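Local atomic coordinates of 3-hydroxyadipyl-CoA dehydrogenase (Escherichia coli, PDB entry 3MOG), a protein that catalyses the NAD-dependent oxidation of (3S)-3-hydroxyadipyl-CoA to 3-oxoadipyl-CoA during the breakdown of phenylacetate. Residues Gly14-Gly19 with Asn145-Met150; Leu115-Thr120 with Ala139-Phe144; Glu154-Leu159 with Pro187-Asn192; Glu214-Ala219 with Gly229-Thr234; Gln413-Ala418 with Gly428-Gly433. One frame throughout, in Å; residues are numbered along the deposited sequence.

Interaction 1 of 5, residues Gly14-Gly19 with Asn145-Met150; sequences GTMGAG and NPAPVM
Met16 leaves its helix with CG anti to the carbonyl carbon (chi1 -69°) and then folds at both of the next bonds, which swings the thioether across to Asn145. Met16 SD rests on Asn145 CB at 3.8 Å, while its CE turns in toward the loop backbone, 3.8 Å from Asn145 N and 4.1 Å from Ala147 CB. Thr15 adds a thinner touch: its CG2 lies 3.8 Å from Asn145 ND2, the two side chains crossing at about a right angle. Farther along the helix the gap closes over Gly19. Ala147 CB sits 3.7 Å from Gly19 C, and Pro148 CG is 3.8 Å from Gly19 O; a beta carbon on Gly19 would be pressed between Ala147 and Pro148. No direct hydrogen bond crosses. Instead a single water donates to Thr15 O and accepts from Ala147 N at 2.9 Å, joining the helix to the loop just beyond the cis peptide before Pro146. Gly14 takes the N-cap position, and Gly12, Gly14 and Gly17 fit a GxGxxG pattern, so this is consistent with the glycine-rich turn and first helix of a Rossmann-type NAD-binding domain.

Interaction 2 of 5, residues Leu115-Thr120 with Ala139-Phe144; sequences LLTTNT and AGLHFF
Asn119 and the run from Leu141 to Phe143 make the tight end of this strand pair. The Asn119 side chain extends with CG anti to the backbone N (chi1 179°), bringing OD1 to Phe143 N at 2.9 Å; the donor comes in nearly along the C=O axis. The same OD1 lies at the edge of the Phe143 ring, near its plane. Asn119 O meets the His142 ring, also edge-on, 3.2 Å from CD2, and Asn119 CA sends a C-H toward Leu141 O at 3.4 Å. With an alanine here, Phe143 N would probably be left without this acceptor and the chain leaving the strand would be less firmly set. Just past the tight end, the partly exposed Phe144 turns away from strand 115-118. In the other direction, Leu141 N bonds to Thr118 O at 2.9 Å. Going down the strands the grip slackens: Thr118 N to Ala139 O is 3.3 Å and Ala139 N to Leu116 O 3.2 Å. Midway along the pair, Thr117 OG1 lies against Leu141 CB while bonding to Val88 O on the neighbouring strand. Thr118 OG1 accepts from Thr120 N in an ST turn at the exit from the strand and also bonds to Glu90. Met16 and Ile20 of helix 15-26 pack on Asn119 and Phe143. The pairing is parallel, Thr117 with Ala139 and Thr118 with Gly140, as expected of a beta-alpha-beta unit, here strand 115-118, helix 125-128 and strand 138-143 of the Rossmann-type sheet.

Interaction 3 of 5, residues Glu154-Leu159 with Pro187-Asn192; sequences EVVSGL and PGFIVN
Phe189 offers one ring face to Val156 and part of its edge to Glu154. Val156 CG2 stands almost on the ring normal, 4.0 Å from the centroid of the Phe189 ring, a CH-pi contact; CG1 of the same valine reaches the rim at Phe189 CE1, 3.8 Å away. Glu154 OE1 lies near the ring plane, 3.6 Å from Phe189 CD2, and the carboxylate is turned 74° against the ring. The other carboxylate oxygen makes the direct hydrogen bonds across the contact. The Glu154 chain is extended beyond CG (chi2 179°), which carries OE2 to two successive backbone amides: Ile190 N at 3.0 Å and Val191 N at 3.1 Å. Both donors come in on the syn side but from opposite faces of the carboxylate plane, and the Val191 bond is the straighter at 170°. Glu154 OE1 accepts from a water at 2.7 Å, which accepts from Asn192 N, and is also hydrogen-bonded to His142 ND1 on the adjacent strand. A buried carboxylate thus has partners on both oxygens and little freedom to rotate. With an alanine in its place, the amides of Ile190 and Val191 would probably lose their shared acceptor, and His142 ND1 would be left without its mate. Strand 152-157, which carries Glu154 and Val156, runs between strands 138-143 and 179-184. Phe189 and Ile190 also lean on Cys183 of the latter, while the chain leading into helix 191-194 is covered beyond by Ala418 and Met419 of helix 412-422, which touch Ile190.

Interaction 4 of 5, residues Glu214-Ala219 with Gly229-Thr234; sequences EVIDAA and GPLELT
Asp217 reaches from the middle of helix 213-223 into the start of helix 230-237, and every atom beyond its CA meets something there. Asp217 CB lies 3.8 Å from Gly229 CA, so close that a side chain on Gly229 would collide with it. CG is nearest to Glu232 N and Gly229 CA and, with chi1 at -74°, aims both oxygens at the first turn. Asp217 OD1 accepts from Leu231 N at 2.9 Å on its syn side; on the way it passes Pro230, whose CD is 3.3 Å off and whose N has no hydrogen to give. Asp217 OD2 accepts from Glu232 N, also at 2.9 Å and also syn, though farther out of the carboxylate plane. Gly229 holds the N-cap position, and the carboxylate spans the amides of the first turn, where the positive end of the helix would favour its negative charge. The two helix segments, 108° apart in direction, belong to the helical C-terminal domain of the 3-hydroxyacyl-CoA dehydrogenase family. OD2 has a second partner in Tyr283 OH. Glu232 brings a like charge near, OE1 standing 4.4 Å from Asp217 OD2, but its OE2 forms a salt bridge with Arg289. Beside the polar bonds Ile216 and Leu231 pack obliquely, CD1 of Ile216 3.8 Å from CD1 of Leu231, with Pro230 CG at 4.4 Å from Ile216 CG2 closing the apolar side.

Interaction 5 of 5, residues Gln413-Ala418 with Gly428-Gly433; sequences QDIDTA and GPLAWG
Gly428 begins the second segment pressed against Asp416, its CA 3.8 Å from Asp416 CB. It holds the N-cap position, and its carbonyl accepts from Trp432 N, starting the helix. With a CB on Gly428 the two helices could not meet this closely, since it would run into Asp416 CB. Pro429 follows, its CD 3.3 Å from Asp416 OD1; its nitrogen carries no hydrogen, so it leaves that oxygen to the next residue, while its ring also packs on Met419 and Ala401. Leu430 then supplies the strong bond. Leu430 N donates to Asp416 OD1 at 2.9 Å, using the syn lone pair, on the side of the other oxygen, at an N-H...O angle of 142°. The Leu430 side chain also faces helix 412-422, with its CD1 4.0 Å from Ile415 CB and Leu402 packed against it. Asp416 gets there with CG anti to the carbonyl carbon (chi1 -77°), its carboxylate pointing across to the incoming turn. Ala431 N comes next and is shared loosely, weakly bonded to Asp416 OD1 at 3.5 Å and to Asp416 OD2 at 3.4 Å. The methyl carbon Ala431 CB lies 3.8 Å from Asp416 OD2, at the exposed margin of an otherwise buried contact. The helix segments run 103° apart, and an aspartate on one accepting from Leu430 N, and weakly from Ala431 N, at the first turn of the next, behind a Gly-Pro start, fits the second helical C-terminal domain of this 3-hydroxyacyl-CoA dehydrogenase.

In the fold
From the N terminus, interaction 1 closes the longest loop, from the glycine-rich turn at 14-19 to the loop at 145-150. Interaction 2 is nested inside it, and the two touch where Met16 meets Asn119. Interaction 3 opens only after both have closed, about 10 Å from interaction 2 between centres and touching it where His142 meets Glu154; it carries the NAD-binding sheet over to the start of the first C-terminal domain. Interactions 4 and 5 follow in series, each closing a short helix-to-helix loop in one C-terminal domain, about 22 Å apart between centres and not touching. Interaction 3 reaches interaction 5 where Ile190 and Val191 pack on Ala418. None of the loops cross.

Interaction 1 of 5, residues Gly14-Gly19 with Asn145-Met150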
# COMPACT_ATOMS: atom_id res chain seq x y z
N GLY C 14 -17.83 8.42 31.84
CA GLY C 14 -16.42 8.03 31.91
C GLY C 14 -15.49 9.20 32.23
O GLY C 14 -15.95 10.30 32.57
N THR C 15 -14.18 8.97 32.13
CA THR C 15 -13.18 10.00 32.48
C THR C 15 -13.39 11.28 31.70
O THR C 15 -13.36 12.36 32.27
CB THR C 15 -11.71 9.55 32.24
OG1 THR C 15 -11.55 8.17 32.58
CG2 THR C 15 -10.76 10.38 33.09
N MET C 16 -13.59 11.14 30.39
CA MET C 16 -13.74 12.31 29.52
C MET C 16 -15.04 13.07 29.79
O MET C 16 -15.00 14.26 30.00
CB MET C 16 -13.51 11.98 28.04
CG MET C 16 -12.04 11.63 27.65
SD MET C 16 -10.74 12.68 28.38
CE MET C 16 -11.03 14.19 27.46
N GLY C 17 -16.17 12.36 29.86
CA GLY C 17 -17.45 12.99 30.17
C GLY C 17 -17.46 13.76 31.50
O GLY C 17 -17.86 14.93 31.56
N ALA C 18 -16.95 13.11 32.54
CA ALA C 18 -16.88 13.67 33.88
C ALA C 18 -15.97 14.90 33.92
O ALA C 18 -16.28 15.90 34.56
CB ALA C 18 -16.39 12.61 34.86
N GLY C 19 -14.85 14.81 33.20
CA GLY C 19 -13.88 15.88 33.11
C GLY C 19 -14.39 17.04 32.30
O GLY C 19 -14.11 18.20 32.61
N ASN C 145 -7.27 14.22 27.68
CA ASN C 145 -7.15 13.68 29.05
C ASN C 145 -5.94 14.24 29.84
O ASN C 145 -4.81 14.19 29.36
CB ASN C 145 -7.00 12.16 28.96
CG ASN C 145 -7.53 11.42 30.19
OD1 ASN C 145 -7.60 10.20 30.18
ND2 ASN C 145 -7.91 12.14 31.23
N PRO C 146 -6.18 14.78 31.06
CA PRO C 146 -7.49 15.05 31.66
C PRO C 146 -8.05 16.40 31.26
O PRO C 146 -7.34 17.41 31.31
CB PRO C 146 -7.22 14.97 33.18
CG PRO C 146 -5.76 14.62 33.33
CD PRO C 146 -5.10 14.97 32.03
N ALA C 147 -9.31 16.40 30.83
CA ALA C 147 -9.98 17.62 30.39
C ALA C 147 -9.85 18.86 31.28
O ALA C 147 -9.68 19.96 30.73
CB ALA C 147 -11.43 17.37 30.03
N PRO C 148 -9.92 18.72 32.63
CA PRO C 148 -9.75 19.94 33.44
C PRO C 148 -8.34 20.53 33.42
O PRO C 148 -8.18 21.72 33.66
CB PRO C 148 -10.11 19.49 34.86
CG PRO C 148 -10.92 18.27 34.70
CD PRO C 148 -10.37 17.59 33.48
N VAL C 149 -7.34 19.70 33.10
CA VAL C 149 -5.95 20.17 33.06
C VAL C 149 -5.51 20.63 31.66
O VAL C 149 -5.02 21.75 31.51
CB VAL C 149 -4.97 19.14 33.68
CG1 VAL C 149 -3.55 19.69 33.71
CG2 VAL C 149 -5.40 18.77 35.09
N MET C 150 -5.71 19.78 30.64
CA MET C 150 -5.24 20.02 29.26
C MET C 150 -5.90 21.23 28.58
O MET C 150 -7.13 21.35 28.55
CB MET C 150 -5.44 18.76 28.41
CG MET C 150 -4.63 17.53 28.90
SD MET C 150 -2.83 17.76 28.99
CE MET C 150 -2.40 17.66 27.26
O HOH W 1 -11.12 14.41 31.94

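Interaction 2 of 5, residues Leu115-Thr120 with Ala139-Phe144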
# COMPACT_ATOMS: atom_id res chain seq x y z
N LEU C 115 -26.33 23.09 19.47
CA LEU C 115 -25.07 22.55 18.96
C LEU C 115 -24.90 21.12 19.46
O LEU C 115 -25.08 20.83 20.64
CB LEU C 115 -23.90 23.44 19.39
CG LEU C 115 -24.11 24.96 19.33
CD1 LEU C 115 -22.92 25.70 19.91
CD2 LEU C 115 -24.41 25.47 17.92
N LEU C 116 -24.59 20.22 18.54
CA LEU C 116 -24.47 18.80 18.86
C LEU C 116 -23.05 18.35 18.59
O LEU C 116 -22.63 18.21 17.45
CB LEU C 116 -25.46 17.96 18.04
CG LEU C 116 -26.96 18.15 18.23
CD1 LEU C 116 -27.73 17.16 17.35
CD2 LEU C 116 -27.34 18.02 19.69
N THR C 117 -22.28 18.15 19.64
CA THR C 117 -20.88 17.87 19.42
C THR C 117 -20.47 16.54 19.99
O THR C 117 -21.15 15.96 20.85
CB THR C 117 -19.99 18.98 19.98
OG1 THR C 117 -20.09 19.01 21.41
CG2 THR C 117 -20.40 20.33 19.43
N THR C 118 -19.35 16.04 19.49
CA THR C 118 -18.77 14.81 20.01
C THR C 118 -17.30 15.01 20.36
O THR C 118 -16.58 15.77 19.70
CB THR C 118 -18.96 13.63 19.03
OG1 THR C 118 -18.25 12.48 19.51
CG2 THR C 118 -18.47 13.98 17.67
N ASN C 119 -16.87 14.31 21.41
CA ASN C 119 -15.48 14.33 21.87
C ASN C 119 -14.64 13.32 21.11
O ASN C 119 -13.46 13.17 21.39
CB ASN C 119 -15.42 14.04 23.39
CG ASN C 119 -13.98 14.00 23.94
OD1 ASN C 119 -13.17 14.88 23.65
ND2 ASN C 119 -13.67 12.98 24.72
N THR C 120 -15.23 12.62 20.14
CA THR C 120 -14.51 11.51 19.49
C THR C 120 -13.19 11.91 18.84
O THR C 120 -13.05 13.02 18.33
CB THR C 120 -15.36 10.75 18.45
OG1 THR C 120 -14.69 9.53 18.11
CG2 THR C 120 -15.59 11.56 17.19
N ALA C 139 -20.66 19.09 15.04
CA ALA C 139 -19.24 19.44 15.00
C ALA C 139 -18.49 18.58 16.00
O ALA C 139 -19.11 17.92 16.82
CB ALA C 139 -19.03 20.92 15.32
N GLY C 140 -17.17 18.58 15.93
CA GLY C 140 -16.36 17.88 16.92
C GLY C 140 -15.85 18.87 17.93
O GLY C 140 -15.47 19.98 17.57
N LEU C 141 -15.86 18.49 19.19
CA LEU C 141 -15.26 19.30 20.24
C LEU C 141 -14.36 18.35 21.01
O LEU C 141 -14.79 17.67 21.94
CB LEU C 141 -16.35 19.94 21.11
CG LEU C 141 -16.04 21.26 21.84
CD1 LEU C 141 -15.72 22.35 20.85
CD2 LEU C 141 -17.21 21.68 22.73
N HIS C 142 -13.10 18.30 20.59
CA HIS C 142 -12.19 17.25 21.03
C HIS C 142 -11.24 17.70 22.13
O HIS C 142 -10.28 18.40 21.86
CB HIS C 142 -11.41 16.72 19.82
CG HIS C 142 -10.44 15.64 20.14
ND1 HIS C 142 -9.15 15.62 19.65
CD2 HIS C 142 -10.56 14.53 20.92
CE1 HIS C 142 -8.52 14.55 20.11
NE2 HIS C 142 -9.35 13.88 20.89
N PHE C 143 -11.52 17.26 23.36
CA PHE C 143 -10.71 17.59 24.54
C PHE C 143 -9.64 16.53 24.75
O PHE C 143 -9.69 15.46 24.16
CB PHE C 143 -11.60 17.62 25.80
CG PHE C 143 -12.62 18.72 25.82
CD1 PHE C 143 -13.81 18.61 25.11
CD2 PHE C 143 -12.41 19.86 26.59
CE1 PHE C 143 -14.76 19.61 25.15
CE2 PHE C 143 -13.35 20.88 26.63
CZ PHE C 143 -14.53 20.77 25.91
N PHE C 144 -8.69 16.81 25.63
CA PHE C 144 -7.61 15.86 25.90
C PHE C 144 -7.59 15.49 27.39
O PHE C 144 -7.89 16.32 28.23
CB PHE C 144 -6.26 16.46 25.43
CG PHE C 144 -6.13 16.55 23.92
CD1 PHE C 144 -6.79 17.55 23.19
CD2 PHE C 144 -5.37 15.62 23.21
CE1 PHE C 144 -6.70 17.62 21.80
CE2 PHE C 144 -5.27 15.69 21.82
CZ PHE C 144 -5.93 16.70 21.12

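Interaction 3 of 5, residues Glu154-Leu159 with Pro187-Asn192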
# COMPACT_ATOMS: atom_id res chain seq x y z
N GLU C 154 -9.64 20.61 19.94
CA GLU C 154 -9.74 20.65 18.50
C GLU C 154 -11.21 20.80 18.13
O GLU C 154 -12.04 19.97 18.51
CB GLU C 154 -9.14 19.37 17.90
CG GLU C 154 -7.64 19.24 18.11
CD GLU C 154 -7.07 17.95 17.53
OE1 GLU C 154 -7.47 16.85 17.99
OE2 GLU C 154 -6.20 18.03 16.63
N VAL C 155 -11.53 21.89 17.44
CA VAL C 155 -12.89 22.17 17.00
C VAL C 155 -13.03 21.66 15.57
O VAL C 155 -12.45 22.22 14.65
CB VAL C 155 -13.23 23.68 17.06
CG1 VAL C 155 -14.63 23.93 16.51
CG2 VAL C 155 -13.11 24.22 18.48
N VAL C 156 -13.77 20.59 15.39
CA VAL C 156 -13.67 19.84 14.14
C VAL C 156 -14.87 20.03 13.24
O VAL C 156 -16.00 19.71 13.63
CB VAL C 156 -13.47 18.35 14.41
CG1 VAL C 156 -13.01 17.65 13.15
CG2 VAL C 156 -12.48 18.15 15.51
N SER C 157 -14.64 20.56 12.04
CA SER C 157 -15.71 20.70 11.06
C SER C 157 -15.90 19.43 10.24
O SER C 157 -14.95 18.89 9.66
CB SER C 157 -15.47 21.88 10.11
OG SER C 157 -15.43 23.11 10.81
N GLY C 158 -17.13 18.95 10.21
CA GLY C 158 -17.54 17.98 9.20
C GLY C 158 -17.85 18.75 7.94
O GLY C 158 -17.81 19.99 7.92
N LEU C 159 -18.17 18.01 6.88
CA LEU C 159 -18.53 18.60 5.59
C LEU C 159 -19.59 19.69 5.69
O LEU C 159 -19.43 20.77 5.11
CB LEU C 159 -19.02 17.48 4.65
CG LEU C 159 -19.41 17.80 3.21
CD1 LEU C 159 -18.16 18.15 2.40
CD2 LEU C 159 -20.14 16.60 2.63
N PRO C 187 -8.58 12.09 9.05
CA PRO C 187 -8.05 11.10 9.99
C PRO C 187 -6.95 11.65 10.90
O PRO C 187 -5.95 12.18 10.41
CB PRO C 187 -7.44 10.04 9.08
CG PRO C 187 -8.17 10.17 7.80
CD PRO C 187 -8.53 11.60 7.66
N GLY C 188 -7.15 11.50 12.21
CA GLY C 188 -6.17 11.88 13.24
C GLY C 188 -6.20 13.35 13.60
O GLY C 188 -5.39 13.80 14.40
N PHE C 189 -7.13 14.09 13.00
CA PHE C 189 -7.24 15.56 13.12
C PHE C 189 -5.88 16.27 12.90
O PHE C 189 -5.28 16.14 11.83
CB PHE C 189 -7.95 15.97 14.42
CG PHE C 189 -9.30 15.28 14.63
CD1 PHE C 189 -10.13 14.93 13.55
CD2 PHE C 189 -9.76 15.03 15.92
CE1 PHE C 189 -11.35 14.32 13.75
CE2 PHE C 189 -10.99 14.41 16.13
CZ PHE C 189 -11.79 14.06 15.05
N ILE C 190 -5.41 17.03 13.89
CA ILE C 190 -4.03 17.56 13.86
C ILE C 190 -3.13 16.69 14.73
O ILE C 190 -2.19 16.06 14.23
CB ILE C 190 -3.92 19.01 14.36
CG1 ILE C 190 -4.84 19.96 13.60
CG2 ILE C 190 -2.48 19.52 14.24
CD1 ILE C 190 -4.97 21.29 14.36
N VAL C 191 -3.43 16.66 16.03
CA VAL C 191 -2.54 16.05 17.02
C VAL C 191 -2.24 14.56 16.78
O VAL C 191 -1.08 14.18 16.71
CB VAL C 191 -3.05 16.26 18.48
CG1 VAL C 191 -2.08 15.63 19.46
CG2 VAL C 191 -3.22 17.74 18.79
N ASN C 192 -3.26 13.74 16.63
CA ASN C 192 -3.04 12.29 16.42
C ASN C 192 -2.37 11.99 15.08
O ASN C 192 -1.73 10.96 14.94
CB ASN C 192 -4.36 11.51 16.50
CG ASN C 192 -4.76 11.14 17.92
OD1 ASN C 192 -3.95 11.17 18.84
ND2 ASN C 192 -6.02 10.76 18.08
O HOH W 2 -6.24 14.65 17.11

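Interaction 4 of 5, residues Glu214-Ala219 with Gly229-Thr234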
# COMPACT_ATOMS: atom_id res chain seq x y z
N GLU C 214 16.09 2.98 26.16
CA GLU C 214 16.48 4.04 27.10
C GLU C 214 17.34 5.10 26.43
O GLU C 214 17.29 6.26 26.80
CB GLU C 214 17.30 3.47 28.29
CG GLU C 214 16.82 2.16 28.86
CD GLU C 214 17.51 0.95 28.23
OE1 GLU C 214 18.76 0.85 28.33
OE2 GLU C 214 16.81 0.11 27.65
N VAL C 215 18.14 4.68 25.46
CA VAL C 215 19.03 5.60 24.76
C VAL C 215 18.22 6.46 23.75
O VAL C 215 18.41 7.68 23.67
CB VAL C 215 20.23 4.84 24.12
CG1 VAL C 215 21.08 5.76 23.25
CG2 VAL C 215 21.10 4.22 25.21
N ILE C 216 17.31 5.81 23.02
CA ILE C 216 16.39 6.50 22.12
C ILE C 216 15.57 7.53 22.89
O ILE C 216 15.49 8.69 22.47
CB ILE C 216 15.42 5.52 21.42
CG1 ILE C 216 16.21 4.42 20.70
CG2 ILE C 216 14.48 6.28 20.49
CD1 ILE C 216 15.35 3.30 20.06
N ASP C 217 14.99 7.12 24.03
CA ASP C 217 14.22 8.05 24.88
C ASP C 217 15.05 9.22 25.44
O ASP C 217 14.53 10.33 25.61
CB ASP C 217 13.55 7.30 26.03
CG ASP C 217 12.34 6.48 25.59
OD1 ASP C 217 11.87 6.63 24.44
OD2 ASP C 217 11.85 5.68 26.40
N ALA C 218 16.33 8.96 25.71
CA ALA C 218 17.19 9.99 26.31
C ALA C 218 17.59 11.04 25.28
O ALA C 218 17.66 12.21 25.60
CB ALA C 218 18.42 9.35 26.94
N ALA C 219 17.87 10.59 24.06
CA ALA C 219 18.18 11.49 22.97
C ALA C 219 17.00 12.42 22.70
O ALA C 219 17.18 13.63 22.57
CB ALA C 219 18.54 10.71 21.71
N GLY C 229 10.40 10.65 26.31
CA GLY C 229 10.84 9.85 25.18
C GLY C 229 9.69 9.05 24.60
O GLY C 229 8.77 8.66 25.33
N PRO C 230 9.72 8.80 23.28
CA PRO C 230 8.57 8.17 22.62
C PRO C 230 8.22 6.77 23.15
O PRO C 230 7.05 6.44 23.26
CB PRO C 230 9.00 8.09 21.16
CG PRO C 230 10.49 8.04 21.20
CD PRO C 230 10.85 8.98 22.35
N LEU C 231 9.22 5.98 23.52
CA LEU C 231 8.95 4.58 23.89
C LEU C 231 8.37 4.48 25.31
O LEU C 231 7.35 3.84 25.53
CB LEU C 231 10.19 3.71 23.69
CG LEU C 231 10.71 3.68 22.24
CD1 LEU C 231 12.16 3.25 22.18
CD2 LEU C 231 9.87 2.78 21.36
N GLU C 232 8.99 5.19 26.25
CA GLU C 232 8.40 5.35 27.58
C GLU C 232 6.97 5.93 27.54
O GLU C 232 6.09 5.44 28.25
CB GLU C 232 9.30 6.22 28.46
CG GLU C 232 8.83 6.30 29.90
CD GLU C 232 9.78 7.06 30.80
OE1 GLU C 232 10.93 7.32 30.38
OE2 GLU C 232 9.35 7.39 31.93
N LEU C 233 6.74 6.95 26.71
CA LEU C 233 5.40 7.52 26.52
C LEU C 233 4.41 6.49 25.97
O LEU C 233 3.26 6.47 26.39
CB LEU C 233 5.43 8.76 25.63
CG LEU C 233 4.16 9.61 25.47
CD1 LEU C 233 3.80 10.31 26.76
CD2 LEU C 233 4.32 10.63 24.36
N THR C 234 4.84 5.62 25.06
CA THR C 234 3.94 4.53 24.64
C THR C 234 3.61 3.55 25.78
O THR C 234 2.48 3.05 25.86
CB THR C 234 4.44 3.74 23.41
OG1 THR C 234 5.66 3.05 23.71
CG2 THR C 234 4.66 4.65 22.22

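Interaction 5 of 5, residues Gln413-Ala418 with Gly428-Gly433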
# COMPACT_ATOMS: atom_id res chain seq x y z
N GLN C 413 -0.64 28.37 12.19
CA GLN C 413 -0.65 28.69 13.62
C GLN C 413 -1.39 27.65 14.48
O GLN C 413 -0.96 27.36 15.59
CB GLN C 413 -1.13 30.13 13.92
CG GLN C 413 -2.61 30.42 13.80
CD GLN C 413 -3.04 31.67 14.59
OE1 GLN C 413 -2.68 31.84 15.76
NE2 GLN C 413 -3.82 32.53 13.95
N ASP C 414 -2.46 27.06 13.94
CA ASP C 414 -3.21 26.07 14.70
C ASP C 414 -2.51 24.72 14.80
O ASP C 414 -2.67 24.01 15.78
CB ASP C 414 -4.61 25.90 14.14
CG ASP C 414 -5.55 27.02 14.58
OD1 ASP C 414 -5.13 27.88 15.40
OD2 ASP C 414 -6.70 27.02 14.09
N ILE C 415 -1.71 24.40 13.78
CA ILE C 415 -0.87 23.21 13.81
C ILE C 415 0.22 23.36 14.87
O ILE C 415 0.44 22.45 15.67
CB ILE C 415 -0.30 22.88 12.39
CG1 ILE C 415 -1.46 22.54 11.43
CG2 ILE C 415 0.71 21.72 12.45
CD1 ILE C 415 -1.06 22.34 9.97
N ASP C 416 0.88 24.53 14.92
CA ASP C 416 1.89 24.78 15.95
C ASP C 416 1.28 24.70 17.35
O ASP C 416 1.80 23.99 18.22
CB ASP C 416 2.58 26.14 15.74
CG ASP C 416 3.62 26.12 14.62
OD1 ASP C 416 4.08 25.03 14.22
OD2 ASP C 416 3.98 27.22 14.14
N THR C 417 0.17 25.41 17.56
CA THR C 417 -0.49 25.45 18.85
C THR C 417 -0.90 24.07 19.32
O THR C 417 -0.60 23.69 20.46
CB THR C 417 -1.71 26.36 18.80
OG1 THR C 417 -1.27 27.69 18.48
CG2 THR C 417 -2.43 26.38 20.13
N ALA C 418 -1.52 23.30 18.43
CA ALA C 418 -1.93 21.93 18.75
C ALA C 418 -0.81 21.04 19.26
O ALA C 418 -0.99 20.29 20.22
CB ALA C 418 -2.61 21.29 17.54
N GLY C 428 6.22 24.30 18.19
CA GLY C 428 5.33 23.86 17.13
C GLY C 428 6.19 23.52 15.92
O GLY C 428 7.18 24.20 15.66
N PRO C 429 5.83 22.47 15.16
CA PRO C 429 6.72 21.91 14.11
C PRO C 429 7.06 22.87 12.98
O PRO C 429 8.16 22.80 12.41
CB PRO C 429 5.93 20.71 13.56
CG PRO C 429 4.66 20.64 14.33
CD PRO C 429 4.47 21.89 15.11
N LEU C 430 6.14 23.77 12.64
CA LEU C 430 6.37 24.72 11.56
C LEU C 430 7.34 25.80 12.01
O LEU C 430 8.27 26.13 11.27
CB LEU C 430 5.05 25.29 11.04
CG LEU C 430 4.17 24.12 10.57
CD1 LEU C 430 2.73 24.47 10.40
CD2 LEU C 430 4.70 23.51 9.31
N ALA C 431 7.14 26.31 13.23
CA ALA C 431 8.08 27.26 13.85
C ALA C 431 9.42 26.60 14.02
O ALA C 431 10.45 27.24 13.89
CB ALA C 431 7.56 27.73 15.21
N TRP C 432 9.40 25.30 14.33
CA TRP C 432 10.61 24.53 14.50
C TRP C 432 11.39 24.41 13.20
O TRP C 432 12.61 24.55 13.19
CB TRP C 432 10.28 23.15 15.03
CG TRP C 432 11.33 22.58 15.92
CD1 TRP C 432 12.62 23.04 16.06
CD2 TRP C 432 11.21 21.44 16.76
NE1 TRP C 432 13.29 22.26 16.96
CE2 TRP C 432 12.46 21.27 17.40
CE3 TRP C 432 10.17 20.56 17.06
CZ2 TRP C 432 12.69 20.24 18.32
CZ3 TRP C 432 10.40 19.54 17.97
CH2 TRP C 432 11.65 19.38 18.59
N GLY C 433 10.67 24.14 12.10
CA GLY C 433 11.27 24.01 10.77
C GLY C 433 11.92 25.30 10.29
O GLY C 433 12.99 25.28 9.69